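Side-chain contacts in pesticidal crystal protein Cry4Aa (PDB 2C9K), which binds midgut epithelial cells of mosquito larvae and promotes their colloid-osmotic lysis, probably through pores formed by its helical N-terminal domain: residues 116-121 with 141-146; 148-153 with 191-196; 123-126 with 131-134. All blocks are in the same frame, centred on the assembly; numbering follows the deposited sequence.

Interaction 1: residues 116-121 with 141-146; sequences NVIPEL and SSYAQA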
ATOM      1  N   ASN A 116       9.797   3.333  26.365  1.00 39.32           N
ATOM      2  CA  ASN A 116      10.510   2.198  26.934  1.00 39.84           C
ATOM      3  C   ASN A 116      10.255   0.833  26.283  1.00 40.00           C
ATOM      4  O   ASN A 116      11.198   0.071  26.061  1.00 40.62           O
ATOM      5  CB  ASN A 116      10.204   2.100  28.440  1.00 40.77           C
ATOM      6  CG  ASN A 116      10.750   3.282  29.232  1.00 41.84           C
ATOM      7  OD1 ASN A 116      11.962   3.504  29.289  1.00 42.20           O
ATOM      8  ND2 ASN A 116       9.853   4.048  29.845  1.00 40.95           N
ATOM      9  N   VAL A 117       8.996   0.517  25.981  1.00 39.23           N
ATOM     10  CA  VAL A 117       8.663  -0.785  25.398  1.00 38.92           C
ATOM     11  C   VAL A 117       9.200  -1.025  23.991  1.00 38.77           C
ATOM     12  O   VAL A 117       9.512  -2.164  23.626  1.00 38.09           O
ATOM     13  CB  VAL A 117       7.130  -1.034  25.382  1.00 39.81           C
ATOM     14  CG1 VAL A 117       6.476  -0.297  24.222  1.00 39.59           C
ATOM     15  CG2 VAL A 117       6.857  -2.521  25.289  1.00 39.20           C
ATOM     16  N   ILE A 118       9.306   0.032  23.193  1.00 37.84           N
ATOM     17  CA  ILE A 118       9.822  -0.134  21.842  1.00 36.45           C
ATOM     18  C   ILE A 118      11.336  -0.359  21.861  1.00 36.37           C
ATOM     19  O   ILE A 118      11.835  -1.262  21.189  1.00 37.03           O
ATOM     20  CB  ILE A 118       9.435   1.061  20.948  1.00 35.64           C
ATOM     21  CG1 ILE A 118       7.958   0.935  20.560  1.00 34.11           C
ATOM     22  CG2 ILE A 118      10.313   1.104  19.714  1.00 34.01           C
ATOM     23  CD1 ILE A 118       7.423   2.091  19.758  1.00 34.11           C
ATOM     24  N   PRO A 119      12.089   0.451  22.627  1.00 35.27           N
ATOM     25  CA  PRO A 119      13.531   0.197  22.630  1.00 35.21           C
ATOM     26  C   PRO A 119      13.791  -1.168  23.266  1.00 36.96           C
ATOM     27  O   PRO A 119      14.692  -1.900  22.856  1.00 36.82           O
ATOM     28  CB  PRO A 119      14.081   1.349  23.458  1.00 33.53           C
ATOM     29  CG  PRO A 119      13.132   2.458  23.144  1.00 33.01           C
ATOM     30  CD  PRO A 119      11.792   1.756  23.239  1.00 34.50           C
ATOM     31  N   GLU A 120      12.982  -1.511  24.263  1.00 39.50           N
ATOM     32  CA  GLU A 120      13.115  -2.800  24.940  1.00 42.09           C
ATOM     33  C   GLU A 120      13.022  -3.883  23.867  1.00 42.46           C
ATOM     34  O   GLU A 120      13.923  -4.713  23.715  1.00 42.06           O
ATOM     35  CB  GLU A 120      11.983  -2.984  25.953  1.00 43.25           C
ATOM     36  CG  GLU A 120      12.235  -4.054  27.003  1.00 46.07           C
ATOM     37  CD  GLU A 120      11.090  -4.167  28.009  1.00 49.56           C
ATOM     38  OE1 GLU A 120      10.548  -3.109  28.425  1.00 50.10           O
ATOM     39  OE2 GLU A 120      10.741  -5.309  28.390  1.00 48.21           O
ATOM     40  N   LEU A 121      11.922  -3.846  23.120  1.00 42.28           N
ATOM     41  CA  LEU A 121      11.667  -4.795  22.046  1.00 40.65           C
ATOM     42  C   LEU A 121      12.887  -4.983  21.159  1.00 41.52           C
ATOM     43  O   LEU A 121      13.385  -6.098  21.004  1.00 42.39           O
ATOM     44  CB  LEU A 121      10.495  -4.313  21.192  1.00 38.48           C
ATOM     45  CG  LEU A 121      10.190  -5.157  19.956  1.00 35.63           C
ATOM     46  CD1 LEU A 121       9.775  -6.543  20.396  1.00 35.24           C
ATOM     47  CD2 LEU A 121       9.100  -4.501  19.135  1.00 32.88           C
ATOM     48  N   SER A 141       6.948  -6.227  12.125  1.00 25.55           N
ATOM     49  CA  SER A 141       5.507  -6.048  12.011  1.00 27.21           C
ATOM     50  C   SER A 141       4.867  -5.690  13.357  1.00 28.13           C
ATOM     51  O   SER A 141       3.948  -4.879  13.411  1.00 30.02           O
ATOM     52  CB  SER A 141       4.844  -7.292  11.394  1.00 26.63           C
ATOM     53  OG  SER A 141       4.788  -8.380  12.290  1.00 31.20           O
ATOM     54  N   SER A 142       5.347  -6.284  14.443  1.00 29.47           N
ATOM     55  CA  SER A 142       4.817  -5.972  15.771  1.00 29.53           C
ATOM     56  C   SER A 142       5.310  -4.570  16.148  1.00 30.39           C
ATOM     57  O   SER A 142       4.600  -3.777  16.772  1.00 30.93           O
ATOM     58  CB  SER A 142       5.322  -6.994  16.792  1.00 29.34           C
ATOM     59  OG  SER A 142       4.988  -8.312  16.386  1.00 31.62           O
ATOM     60  N   TYR A 143       6.545  -4.274  15.762  1.00 29.52           N
ATOM     61  CA  TYR A 143       7.127  -2.977  16.027  1.00 29.02           C
ATOM     62  C   TYR A 143       6.188  -1.913  15.479  1.00 29.64           C
ATOM     63  O   TYR A 143       5.867  -0.937  16.158  1.00 31.30           O
ATOM     64  CB  TYR A 143       8.474  -2.858  15.322  1.00 29.92           C
ATOM     65  CG  TYR A 143       9.139  -1.513  15.502  1.00 31.41           C
ATOM     66  CD1 TYR A 143       9.907  -1.239  16.631  1.00 32.22           C
ATOM     67  CD2 TYR A 143       8.983  -0.508  14.555  1.00 31.64           C
ATOM     68  CE1 TYR A 143      10.507  -0.003  16.809  1.00 32.78           C
ATOM     69  CE2 TYR A 143       9.575   0.739  14.729  1.00 33.67           C
ATOM     70  CZ  TYR A 143      10.339   0.983  15.859  1.00 33.41           C
ATOM     71  OH  TYR A 143      10.947   2.211  16.029  1.00 33.85           O
ATOM     72  N   ALA A 144       5.751  -2.115  14.239  1.00 29.49           N
ATOM     73  CA  ALA A 144       4.868  -1.175  13.561  1.00 28.77           C
ATOM     74  C   ALA A 144       3.603  -0.878  14.344  1.00 28.65           C
ATOM     75  O   ALA A 144       3.302   0.285  14.595  1.00 30.61           O
ATOM     76  CB  ALA A 144       4.520  -1.689  12.162  1.00 27.81           C
ATOM     77  N   GLN A 145       2.857  -1.908  14.728  0.50 27.86           N
ATOM     78  CA  GLN A 145       1.637  -1.682  15.490  0.50 28.33           C
ATOM     79  C   GLN A 145       1.924  -0.834  16.727  0.50 28.34           C
ATOM     80  O   GLN A 145       1.167   0.078  17.052  0.50 27.44           O
ATOM     81  CB  GLN A 145       1.009  -3.010  15.902  0.50 29.07           C
ATOM     82  CG  GLN A 145       0.369  -3.774  14.755  1.00 31.58           C
ATOM     83  CD  GLN A 145      -0.703  -2.966  14.045  1.00 32.13           C
ATOM     84  OE1 GLN A 145      -1.440  -2.214  14.677  1.00 33.46           O
ATOM     85  NE2 GLN A 145      -0.800  -3.127  12.729  1.00 31.56           N
ATOM     86  N   ALA A 146       3.025  -1.133  17.408  1.00 29.24           N
ATOM     87  CA  ALA A 146       3.409  -0.382  18.601  1.00 30.49           C
ATOM     88  C   ALA A 146       3.631   1.092  18.269  1.00 31.01           C
ATOM     89  O   ALA A 146       3.033   1.969  18.891  1.00 32.82           O
ATOM     90  CB  ALA A 146       4.674  -0.969  19.213  1.00 28.86           C
TER
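Ile118 lies against the ring of Tyr143 and the methyl of Ala146, bringing a different branch to each. Its CG2 methyl comes obliquely to the CE1 side of the ring, modelled too tightly for the exact fit to be trusted, while the longer branch turns to Ala146, where Ile118 CG1 and Ala146 CB are 4.0 Å apart and the terminal Ile118 CD1 keeps 4.1 Å from the same Ala146 CB. With CG1 beside the backbone N (chi1 -76°) and CG2 anti to it, the long branch is sent to Ala146 and the methyl to the ring. One turn along, Leu121 reaches across with its CD2 methyl, which stands 4.0 Å from Tyr143 CA and comes to the edge of the ring near its plane, with Leu121 CD2 and Tyr143 CD1 4.2 Å apart. Tyr143 is thus met by two aliphatic side chains of one helix, Ile118 crossing it at about a right angle.

The two helical segments run nearly antiparallel, at 170°, with their axes 10.6 Å apart, and Ile118 and Tyr143 have the nearest CA atoms. This is side-by-side packing in the helical bundle of the delta-endotoxin N-terminal domain, between helix 103-123 and helix 140-164. Helix 183-208 borders the same place, with Tyr193 on Ile118 and the ring of Tyr196 meeting that of Tyr143. No hydrogen bond or salt bridge links the segments, and all four touching residues are buried, so this part of the helix interface depends on the fit of methyl groups to one another and to an aromatic ring.

Interaction 2: residues 148-153 with 191-196; sequences NLHLTV and EDYTNY
Tyr193 projects from helix 183-208 toward helix 140-164, and it has the largest surface buried here, with His150 and Leu151 as its partners. Its CG lies beside the backbone N (chi1 -74°), which carries the ring over to both of them, and each meets it at the edge, near its own plane. Toward the hydroxyl end lies the imidazole of His150; nearer the root of the ring, Leu151 packs against CD1. The two rings are placed rim to rim, neither over the face of the other, with centroids 5.7 Å apart and planes inclined at 65°. The tyrosine hydroxyl comes up to the edge of the imidazole, but the modelled fit is too close, and the orientation of the imidazole too doubtful, to define a hydrogen bond.

Leu151 supplies the apolar half. Its branch point comes close, Leu151 CG lying 3.8 Å from Tyr193 CD1, and both methyls close on the same carbon, Leu151 CD1 and CD2 each 4.0 Å from Tyr193 CD1. The side chains of Leu151 and Tyr193 lie alongside each other, pointing opposite ways. This is buried interhelical packing in the N-terminal helical bundle of a three-domain Cry toxin. The rings of Phe114 and His111, from helix 103-123, also meet His150, so three helices come together around the aromatic pair. Leu151 in turn touches Ala189 and Ile190, and Phe243 lies on it as well. Within helix 140-164, Thr152 turns back on the preceding turn: Thr152 OG1 donates to Asn148 O at 2.8 Å, from above the carbonyl plane, and the same oxygen accepts the amide of Thr152.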
ATOM      1  N   ASN A 148       2.622   2.845  15.772  1.00 26.80           N
ATOM      2  CA  ASN A 148       1.403   3.498  15.323  1.00 26.50           C
ATOM      3  C   ASN A 148       0.569   3.902  16.531  1.00 26.59           C
ATOM      4  O   ASN A 148       0.104   5.039  16.618  1.00 27.07           O
ATOM      5  CB  ASN A 148       0.605   2.573  14.399  1.00 26.25           C
ATOM      6  CG  ASN A 148      -0.688   3.210  13.903  1.00 26.51           C
ATOM      7  OD1 ASN A 148      -1.784   2.764  14.246  1.00 27.07           O
ATOM      8  ND2 ASN A 148      -0.562   4.258  13.096  1.00 25.64           N
ATOM      9  N   LEU A 149       0.375   2.977  17.464  1.00 26.63           N
ATOM     10  CA  LEU A 149      -0.387   3.300  18.666  1.00 27.68           C
ATOM     11  C   LEU A 149       0.287   4.516  19.284  1.00 30.00           C
ATOM     12  O   LEU A 149      -0.370   5.510  19.615  1.00 31.57           O
ATOM     13  CB  LEU A 149      -0.364   2.135  19.660  1.00 24.33           C
ATOM     14  CG  LEU A 149      -1.145   0.903  19.213  1.00 22.82           C
ATOM     15  CD1 LEU A 149      -0.917  -0.262  20.169  1.00 18.91           C
ATOM     16  CD2 LEU A 149      -2.607   1.273  19.124  1.00 20.61           C
ATOM     17  N   HIS A 150       1.607   4.436  19.419  1.00 29.99           N
ATOM     18  CA  HIS A 150       2.371   5.529  19.984  1.00 29.82           C
ATOM     19  C   HIS A 150       2.042   6.828  19.259  1.00 30.82           C
ATOM     20  O   HIS A 150       1.660   7.814  19.888  1.00 32.24           O
ATOM     21  CB  HIS A 150       3.870   5.248  19.880  1.00 29.11           C
ATOM     22  CG  HIS A 150       4.714   6.234  20.625  1.00 28.60           C
ATOM     23  ND1 HIS A 150       4.181   7.163  21.493  1.00 28.43           N
ATOM     24  CD2 HIS A 150       6.051   6.437  20.637  1.00 26.21           C
ATOM     25  CE1 HIS A 150       5.150   7.898  22.004  1.00 26.43           C
ATOM     26  NE2 HIS A 150       6.295   7.476  21.501  1.00 27.20           N
ATOM     27  N   LEU A 151       2.180   6.830  17.936  1.00 30.97           N
ATOM     28  CA  LEU A 151       1.897   8.032  17.152  1.00 31.38           C
ATOM     29  C   LEU A 151       0.467   8.545  17.340  1.00 32.13           C
ATOM     30  O   LEU A 151       0.224   9.755  17.271  1.00 31.65           O
ATOM     31  CB  LEU A 151       2.156   7.770  15.661  1.00 30.38           C
ATOM     32  CG  LEU A 151       3.617   7.615  15.222  1.00 30.76           C
ATOM     33  CD1 LEU A 151       3.693   7.122  13.788  1.00 27.79           C
ATOM     34  CD2 LEU A 151       4.335   8.953  15.370  1.00 30.20           C
ATOM     35  N   THR A 152      -0.473   7.633  17.589  1.00 32.05           N
ATOM     36  CA  THR A 152      -1.878   8.008  17.756  1.00 31.89           C
ATOM     37  C   THR A 152      -2.175   8.794  19.029  1.00 32.22           C
ATOM     38  O   THR A 152      -2.968   9.735  19.008  1.00 32.01           O
ATOM     39  CB  THR A 152      -2.799   6.777  17.718  1.00 30.20           C
ATOM     40  OG1 THR A 152      -2.510   5.999  16.552  1.00 30.91           O
ATOM     41  CG2 THR A 152      -4.241   7.210  17.656  1.00 27.17           C
ATOM     42  N   VAL A 153      -1.554   8.413  20.138  1.00 32.80           N
ATOM     43  CA  VAL A 153      -1.789   9.134  21.379  1.00 34.00           C
ATOM     44  C   VAL A 153      -1.117  10.497  21.317  1.00 34.77           C
ATOM     45  O   VAL A 153      -1.644  11.472  21.836  1.00 36.26           O
ATOM     46  CB  VAL A 153      -1.274   8.359  22.607  1.00 33.73           C
ATOM     47  CG1 VAL A 153      -1.349   9.240  23.842  1.00 33.07           C
ATOM     48  CG2 VAL A 153      -2.118   7.109  22.819  1.00 33.13           C
ATOM     49  N   GLU A 191       9.101  10.857  11.991  1.00 28.08           N
ATOM     50  CA  GLU A 191      10.321  10.723  11.221  1.00 28.36           C
ATOM     51  C   GLU A 191      11.103   9.466  11.589  1.00 27.89           C
ATOM     52  O   GLU A 191      11.448   8.670  10.711  1.00 28.90           O
ATOM     53  CB  GLU A 191      11.204  11.955  11.407  1.00 28.45           C
ATOM     54  CG  GLU A 191      12.487  11.900  10.589  1.00 31.47           C
ATOM     55  CD  GLU A 191      13.274  13.188  10.651  1.00 32.67           C
ATOM     56  OE1 GLU A 191      12.671  14.263  10.455  1.00 36.21           O
ATOM     57  OE2 GLU A 191      14.496  13.134  10.885  1.00 33.40           O
ATOM     58  N   ASP A 192      11.380   9.279  12.876  0.50 25.63           N
ATOM     59  CA  ASP A 192      12.144   8.118  13.310  0.50 24.82           C
ATOM     60  C   ASP A 192      11.486   6.797  12.983  0.50 23.65           C
ATOM     61  O   ASP A 192      12.125   5.892  12.456  0.50 22.07           O
ATOM     62  CB  ASP A 192      12.418   8.187  14.806  0.50 26.58           C
ATOM     63  CG  ASP A 192      13.359   9.311  15.167  1.00 29.03           C
ATOM     64  OD1 ASP A 192      14.029   9.849  14.255  1.00 28.50           O
ATOM     65  OD2 ASP A 192      13.437   9.648  16.368  1.00 33.50           O
ATOM     66  N   TYR A 193      10.207   6.682  13.304  1.00 24.31           N
ATOM     67  CA  TYR A 193       9.469   5.455  13.032  1.00 25.23           C
ATOM     68  C   TYR A 193       9.439   5.135  11.539  1.00 25.29           C
ATOM     69  O   TYR A 193       9.620   3.989  11.139  1.00 25.33           O
ATOM     70  CB  TYR A 193       8.058   5.579  13.593  1.00 24.98           C
ATOM     71  CG  TYR A 193       8.023   5.463  15.098  1.00 27.42           C
ATOM     72  CD1 TYR A 193       6.989   6.027  15.840  1.00 28.04           C
ATOM     73  CD2 TYR A 193       9.014   4.755  15.784  1.00 28.14           C
ATOM     74  CE1 TYR A 193       6.942   5.889  17.228  1.00 28.78           C
ATOM     75  CE2 TYR A 193       8.970   4.611  17.172  1.00 26.77           C
ATOM     76  CZ  TYR A 193       7.934   5.179  17.884  1.00 27.13           C
ATOM     77  OH  TYR A 193       7.878   5.023  19.249  1.00 27.21           O
ATOM     78  N   THR A 194       9.219   6.150  10.714  1.00 25.96           N
ATOM     79  CA  THR A 194       9.200   5.951   9.272  1.00 25.64           C
ATOM     80  C   THR A 194      10.547   5.408   8.803  1.00 25.22           C
ATOM     81  O   THR A 194      10.607   4.334   8.217  1.00 25.51           O
ATOM     82  CB  THR A 194       8.904   7.268   8.524  1.00 24.84           C
ATOM     83  OG1 THR A 194       7.542   7.646   8.748  1.00 26.02           O
ATOM     84  CG2 THR A 194       9.133   7.094   7.031  1.00 24.98           C
ATOM     85  N   ASN A 195      11.618   6.151   9.079  1.00 24.40           N
ATOM     86  CA  ASN A 195      12.962   5.755   8.677  1.00 25.23           C
ATOM     87  C   ASN A 195      13.426   4.404   9.222  1.00 25.78           C
ATOM     88  O   ASN A 195      14.197   3.703   8.566  1.00 26.03           O
ATOM     89  CB  ASN A 195      13.983   6.827   9.082  1.00 26.08           C
ATOM     90  CG  ASN A 195      13.790   8.146   8.337  1.00 25.93           C
ATOM     91  OD1 ASN A 195      13.571   8.160   7.125  1.00 25.55           O
ATOM     92  ND2 ASN A 195      13.887   9.261   9.062  1.00 23.89           N
ATOM     93  N   TYR A 196      12.969   4.032  10.415  1.00 27.06           N
ATOM     94  CA  TYR A 196      13.378   2.760  11.005  1.00 26.49           C
ATOM     95  C   TYR A 196      12.696   1.594  10.312  1.00 27.85           C
ATOM     96  O   TYR A 196      13.359   0.640   9.910  1.00 29.79           O
ATOM     97  CB  TYR A 196      13.053   2.714  12.498  1.00 25.36           C
ATOM     98  CG  TYR A 196      13.407   1.383  13.134  1.00 26.94           C
ATOM     99  CD1 TYR A 196      14.739   1.033  13.367  1.00 26.96           C
ATOM    100  CD2 TYR A 196      12.418   0.448  13.448  1.00 25.37           C
ATOM    101  CE1 TYR A 196      15.077  -0.214  13.889  1.00 24.43           C
ATOM    102  CE2 TYR A 196      12.746  -0.798  13.970  1.00 25.02           C
ATOM    103  CZ  TYR A 196      14.081  -1.121  14.184  1.00 25.28           C
ATOM    104  OH  TYR A 196      14.429  -2.361  14.665  1.00 25.57           O
TER

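Interaction 3: residues 123-126 with 131-134; sequences NSCP and DCDY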
ATOM      1  N   ASN A 123      16.052  -4.005  21.611  1.00 44.39           N
ATOM      2  CA  ASN A 123      17.295  -4.362  22.276  1.00 44.85           C
ATOM      3  C   ASN A 123      17.305  -5.733  22.930  1.00 45.50           C
ATOM      4  O   ASN A 123      18.335  -6.176  23.430  1.00 45.38           O
ATOM      5  CB  ASN A 123      17.673  -3.274  23.275  1.00 44.53           C
ATOM      6  CG  ASN A 123      17.904  -1.930  22.598  1.00 47.59           C
ATOM      7  OD1 ASN A 123      18.745  -1.811  21.704  1.00 47.80           O
ATOM      8  ND2 ASN A 123      17.151  -0.915  23.013  1.00 49.57           N
ATOM      9  N   SER A 124      16.168  -6.417  22.913  1.00 46.71           N
ATOM     10  CA  SER A 124      16.098  -7.755  23.493  1.00 48.74           C
ATOM     11  C   SER A 124      16.366  -8.793  22.402  1.00 49.90           C
ATOM     12  O   SER A 124      15.601  -9.743  22.228  1.00 50.18           O
ATOM     13  CB  SER A 124      14.722  -7.993  24.122  1.00 48.49           C
ATOM     14  OG  SER A 124      14.520  -7.124  25.222  1.00 49.57           O
ATOM     15  N   CYS A 125      17.465  -8.606  21.677  1.00 51.14           N
ATOM     16  CA  CYS A 125      17.826  -9.503  20.586  1.00 52.41           C
ATOM     17  C   CYS A 125      19.018 -10.404  20.902  1.00 52.89           C
ATOM     18  O   CYS A 125      19.731 -10.192  21.880  1.00 53.15           O
ATOM     19  CB  CYS A 125      18.134  -8.679  19.332  1.00 52.75           C
ATOM     20  SG  CYS A 125      19.664  -7.700  19.430  1.00 54.31           S
ATOM     21  N   PRO A 126      19.237 -11.440  20.078  1.00 53.27           N
ATOM     22  CA  PRO A 126      20.359 -12.354  20.292  1.00 54.01           C
ATOM     23  C   PRO A 126      21.682 -11.584  20.264  1.00 55.07           C
ATOM     24  O   PRO A 126      21.796 -10.561  19.586  1.00 54.82           O
ATOM     25  CB  PRO A 126      20.226 -13.326  19.127  1.00 53.39           C
ATOM     26  CG  PRO A 126      18.759 -13.398  18.937  1.00 53.02           C
ATOM     27  CD  PRO A 126      18.357 -11.946  19.013  1.00 53.46           C
ATOM     28  N   ASP A 131      22.502 -11.812  13.800  1.00 61.41           N
ATOM     29  CA  ASP A 131      21.425 -12.601  14.378  1.00 60.60           C
ATOM     30  C   ASP A 131      20.458 -11.660  15.094  1.00 58.77           C
ATOM     31  O   ASP A 131      19.337 -12.041  15.435  1.00 57.78           O
ATOM     32  CB  ASP A 131      21.991 -13.625  15.358  1.00 63.08           C
ATOM     33  CG  ASP A 131      21.199 -14.916  15.368  1.00 66.77           C
ATOM     34  OD1 ASP A 131      19.986 -14.885  15.687  1.00 68.49           O
ATOM     35  OD2 ASP A 131      21.796 -15.966  15.050  1.00 68.39           O
ATOM     36  N   CYS A 132      20.907 -10.429  15.319  1.00 56.59           N
ATOM     37  CA  CYS A 132      20.081  -9.426  15.975  1.00 54.74           C
ATOM     38  C   CYS A 132      19.282  -8.705  14.898  1.00 53.52           C
ATOM     39  O   CYS A 132      18.151  -8.274  15.132  1.00 54.34           O
ATOM     40  CB  CYS A 132      20.946  -8.422  16.746  1.00 53.96           C
ATOM     41  SG  CYS A 132      19.991  -7.073  17.515  1.00 53.61           S
ATOM     42  N   ASP A 133      19.878  -8.577  13.717  1.00 51.12           N
ATOM     43  CA  ASP A 133      19.211  -7.924  12.598  1.00 48.93           C
ATOM     44  C   ASP A 133      18.037  -8.781  12.156  1.00 46.63           C
ATOM     45  O   ASP A 133      16.984  -8.267  11.794  1.00 46.40           O
ATOM     46  CB  ASP A 133      20.179  -7.739  11.429  1.00 50.06           C
ATOM     47  CG  ASP A 133      21.069  -6.526  11.599  1.00 52.81           C
ATOM     48  OD1 ASP A 133      20.563  -5.390  11.463  1.00 53.41           O
ATOM     49  OD2 ASP A 133      22.273  -6.706  11.877  1.00 54.71           O
ATOM     50  N   TYR A 134      18.228 -10.094  12.195  1.00 44.20           N
ATOM     51  CA  TYR A 134      17.188 -11.029  11.797  1.00 41.01           C
ATOM     52  C   TYR A 134      16.043 -11.009  12.796  1.00 39.34           C
ATOM     53  O   TYR A 134      14.881 -11.126  12.412  1.00 39.11           O
ATOM     54  CB  TYR A 134      17.761 -12.444  11.685  1.00 41.26           C
ATOM     55  CG  TYR A 134      16.717 -13.500  11.409  1.00 41.68           C
ATOM     56  CD1 TYR A 134      15.913 -13.436  10.267  1.00 42.06           C
ATOM     57  CD2 TYR A 134      16.516 -14.555  12.294  1.00 39.01           C
ATOM     58  CE1 TYR A 134      14.935 -14.398  10.025  1.00 39.24           C
ATOM     59  CE2 TYR A 134      15.546 -15.516  12.058  1.00 37.87           C
ATOM     60  CZ  TYR A 134      14.760 -15.432  10.926  1.00 37.92           C
ATOM     61  OH  TYR A 134      13.802 -16.391  10.692  1.00 37.35           O
TER
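Cys125 and Cys132 are joined by a disulfide, with Cys125 SG and Cys132 SG 2.0 Å apart, and this covalent link is the tight heart of the contact. The torsion about the S-S bond, -87°, is near the 90° magnitude usual for disulfides. The two halves reach it differently: the sulfur of Cys132 is anti to its backbone N (chi1 177°), whereas that of Cys125 sits between the backbone N and the carbonyl carbon (chi1 70°). The CA atoms of the two cysteines are 5.1 Å apart.

Buried Pro126 extends the packed part beside the bridge. Its ring crosses the side chain of Asp131 at about a right angle, Pro126 CG lying 3.8 Å from Asp131 OD1, and its CD lies against the backbone oxygen, with Pro126 CD and Asp131 O 3.7 Å apart. The carbonyl of Pro126 leans on the bridge in turn, Pro126 O being 3.7 Å from Cys132 CB. No hydrogen bond spans the segments, so beyond the S-S bond they meet by van der Waals packing. In contrast to the proline, both cysteines and Asp131 remain partly exposed, and on their side solvent reaches the contact.

The bridge staples the turn after helix 103-123 to the start of helix 129-137, closing a small covalent ring within the N-terminal domain. Ser124, the centre of an inverse gamma turn, takes the chain out of helix 103-123. Tyr66 of helix 64-74 touches Pro126, and Tyr135 of helix 129-137 packs on both Cys125 and Pro126.

How the interactions relate
Of the helices involved, 103-123 comes first in the chain and carries residues 116-121 of interaction 1. Directly after it, interaction 3 closes a short loop back from helix 129-137, and this small ring falls wholly within the larger loop that interaction 1 completes on reaching helix 140-164. Interaction 2 follows in series, starting further along that same helix and closing a longer loop onto helix 183-208. Interactions 1 and 2 therefore share helix 140-164, and their side chains touch, as where Tyr143 packs on Tyr193. Interactions 2 and 3 stay apart. Together the three tie four helices of the N-terminal bundle.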